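Local coordinates for extracellular invertase (PDB 5XHA), which probably hydrolyses the terminal fructose residue of sucrose and related beta-fructosides, at residues A[373-378]-A[418-423]. Numbering follows the deposited sequence.
With FRU (beta-D-fructofuranose), chain E.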
loop_
_atom_site.group_PDB
_atom_site.type_symbol
_atom_site.label_atom_id
_atom_site.label_comp_id
_atom_site.label_asym_id
_atom_site.label_seq_id
_atom_site.Cartn_x
_atom_site.Cartn_y
_atom_site.Cartn_z
ATOM N N PRO A 373 -22.777 24.161 15.020
ATOM C CA PRO A 373 -23.279 22.796 14.890
ATOM C C PRO A 373 -24.742 22.794 14.474
ATOM O O PRO A 373 -25.533 23.577 15.001
ATOM C CB PRO A 373 -23.143 22.232 16.308
ATOM C CG PRO A 373 -23.146 23.437 17.195
ATOM C CD PRO A 373 -22.429 24.493 16.410
ATOM N N ARG A 374 -25.104 21.906 13.557
ATOM C CA ARG A 374 -26.484 21.846 13.070
ATOM C C ARG A 374 -27.112 20.472 13.333
ATOM O O ARG A 374 -26.476 19.445 13.100
ATOM C CB ARG A 374 -26.526 22.199 11.582
ATOM C CG ARG A 374 -26.217 23.659 11.339
ATOM C CD ARG A 374 -25.979 23.983 9.889
ATOM N NE ARG A 374 -25.600 25.381 9.738
ATOM C CZ ARG A 374 -25.338 25.971 8.578
ATOM N NH1 ARG A 374 -25.410 25.286 7.441
ATOM N NH2 ARG A 374 -24.994 27.255 8.557
ATOM N N GLU A 375 -28.343 20.469 13.852
ATOM C CA GLU A 375 -29.139 19.241 13.980
ATOM C C GLU A 375 -29.802 18.969 12.650
ATOM O O GLU A 375 -30.404 19.866 12.067
ATOM C CB GLU A 375 -30.226 19.386 15.060
ATOM C CG GLU A 375 -29.669 19.423 16.467
ATOM C CD GLU A 375 -30.726 19.564 17.535
ATOM O OE1 GLU A 375 -31.878 19.206 17.264
ATOM O OE2 GLU A 375 -30.395 19.989 18.654
ATOM N N LEU A 376 -29.675 17.741 12.157
ATOM C CA LEU A 376 -30.379 17.338 10.951
ATOM C C LEU A 376 -31.530 16.420 11.352
ATOM O O LEU A 376 -31.387 15.596 12.280
ATOM C CB LEU A 376 -29.432 16.645 9.976
ATOM C CG LEU A 376 -28.228 17.454 9.496
ATOM C CD1 LEU A 376 -27.569 16.755 8.310
ATOM C CD2 LEU A 376 -28.557 18.900 9.137
ATOM N N ARG A 377 -32.676 16.599 10.693
ATOM C CA ARG A 377 -33.842 15.735 10.918
ATOM C C ARG A 377 -34.759 15.770 9.706
ATOM O O ARG A 377 -34.595 16.624 8.835
ATOM C CB ARG A 377 -34.588 16.168 12.179
ATOM C CG ARG A 377 -35.365 17.474 12.037
ATOM C CD ARG A 377 -35.942 17.936 13.366
ATOM N NE ARG A 377 -36.860 19.062 13.201
ATOM C CZ ARG A 377 -38.126 18.977 12.758
ATOM N NH1 ARG A 377 -38.680 17.804 12.397
ATOM N NH2 ARG A 377 -38.855 20.091 12.668
ATOM N N VAL A 378 -35.712 14.839 9.637
ATOM C CA VAL A 378 -36.733 14.874 8.592
ATOM C C VAL A 378 -37.737 15.966 8.964
ATOM O O VAL A 378 -38.291 15.969 10.057
ATOM C CB VAL A 378 -37.476 13.521 8.431
ATOM C CG1 VAL A 378 -38.501 13.604 7.314
ATOM C CG2 VAL A 378 -36.506 12.385 8.144
ATOM N N ILE A 418 -30.010 25.170 14.049
ATOM C CA ILE A 418 -28.891 25.338 14.937
ATOM C C ILE A 418 -29.089 24.343 16.064
ATOM O O ILE A 418 -30.192 24.205 16.564
ATOM C CB ILE A 418 -28.845 26.763 15.503
ATOM C CG1 ILE A 418 -28.762 27.781 14.363
ATOM C CG2 ILE A 418 -27.671 26.911 16.469
ATOM C CD1 ILE A 418 -28.872 29.215 14.819
ATOM N N ALA A 419 -28.044 23.638 16.473
ATOM C CA ALA A 419 -28.215 22.666 17.537
ATOM C C ALA A 419 -28.761 23.361 18.787
ATOM O O ALA A 419 -28.395 24.502 19.101
ATOM C CB ALA A 419 -26.924 21.907 17.813
ATOM N N ARG A 420 -29.664 22.681 19.485
ATOM C CA ARG A 420 -30.524 23.369 20.471
ATOM C C ARG A 420 -29.776 24.068 21.611
ATOM O O ARG A 420 -30.137 25.186 21.995
ATOM C CB ARG A 420 -31.578 22.425 21.023
ATOM C CG ARG A 420 -31.027 21.337 21.929
ATOM C CD ARG A 420 -32.077 20.262 22.108
ATOM N NE ARG A 420 -32.380 19.622 20.835
ATOM C CZ ARG A 420 -33.309 18.690 20.669
ATOM N NH1 ARG A 420 -34.039 18.283 21.700
ATOM N NH2 ARG A 420 -33.495 18.159 19.473
ATOM N N GLU A 421 -28.724 23.447 22.128
ATOM C CA GLU A 421 -27.960 24.047 23.216
ATOM C C GLU A 421 -27.167 25.265 22.729
ATOM O O GLU A 421 -27.029 26.266 23.453
ATOM C CB GLU A 421 -27.010 23.035 23.843
ATOM C CG GLU A 421 -27.679 21.761 24.357
ATOM C CD GLU A 421 -27.657 20.592 23.368
ATOM O OE1 GLU A 421 -27.678 20.798 22.122
ATOM O OE2 GLU A 421 -27.655 19.443 23.845
ATOM N N THR A 422 -26.627 25.181 21.515
ATOM C CA THR A 422 -25.908 26.307 20.933
ATOM C C THR A 422 -26.863 27.486 20.691
ATOM O O THR A 422 -26.509 28.646 20.961
ATOM C CB THR A 422 -25.156 25.907 19.644
ATOM O OG1 THR A 422 -24.023 25.114 19.995
ATOM C CG2 THR A 422 -24.668 27.136 18.853
ATOM N N LYS A 423 -28.061 27.192 20.195
ATOM C CA LYS A 423 -29.078 28.226 19.961
ATOM C C LYS A 423 -29.438 28.982 21.245
ATOM O O LYS A 423 -29.456 30.214 21.251
ATOM C CB LYS A 423 -30.340 27.618 19.357
ATOM C CG LYS A 423 -31.434 28.633 19.052
ATOM C CD LYS A 423 -31.040 29.518 17.887
ATOM C CE LYS A 423 -31.951 30.734 17.740
ATOM N NZ LYS A 423 -33.373 30.345 17.544
HETATM C C1 FRU E . -36.253 29.905 14.945
HETATM C C2 FRU E . -35.598 28.553 14.618
HETATM C C3 FRU E . -34.092 28.454 14.934
HETATM C C4 FRU E . -33.571 27.645 13.758
HETATM C C5 FRU E . -34.415 28.211 12.621
HETATM C C6 FRU E . -34.525 27.263 11.424
HETATM O O1 FRU E . -36.493 30.088 16.348
HETATM O O2 FRU E . -36.294 27.455 15.249
HETATM O O3 FRU E . -33.788 27.799 16.179
HETATM O O4 FRU E . -32.154 27.729 13.531
HETATM O O5 FRU E . -35.706 28.449 13.195
HETATM O O6 FRU E . -34.536 27.995 10.171
#
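Glu-375 lays its CG against CA and CB of Ala-419, the N-cap residue of helix 420-426, and presents its carboxylate to the first turn. With its chain extended beyond CG (chi2 -180°), it meets Arg-420 side-on: NE of Arg-420 bonds to the syn lone pair of Glu-375 OE2 at 3.0 Å, while NH2 reaches OE1 at 2.9 Å, nearly straight. The bend of Arg-420 at chi3 (63°) turns NE back toward that OE2, beside which CB and CG already lie; the two charged planes are 31° apart. OE2 of Glu-375 also accepts a hydrogen bond from the backbone N of Arg-420 (2.9 Å), from above the carboxylate plane, an example of an acid at a helix N-terminus, where the dipole would probably favour its charge. Arg-341 bridges both OE2 and Glu-421, likely easing the proximity of the two acids. The proline ring of Pro-373 points CG at Thr-422 OG1 (3.4 Å), which bonds to Leu-73 O. Ile-418 N and Lys-423 NZ bond weakly to a bound fructose. Where, as in family 32 enzymes, propeller passes into beta-sandwich, Arg-374 and Ile-418 form a non-hydrogen-bonded antiparallel pair of strands 366-385 and 408-418, flanked by the Ala-419 N to Pro-373 O bond (2.9 Å); the chain then enters helix 420-426, while strand 341-348 flanks strand 366-385.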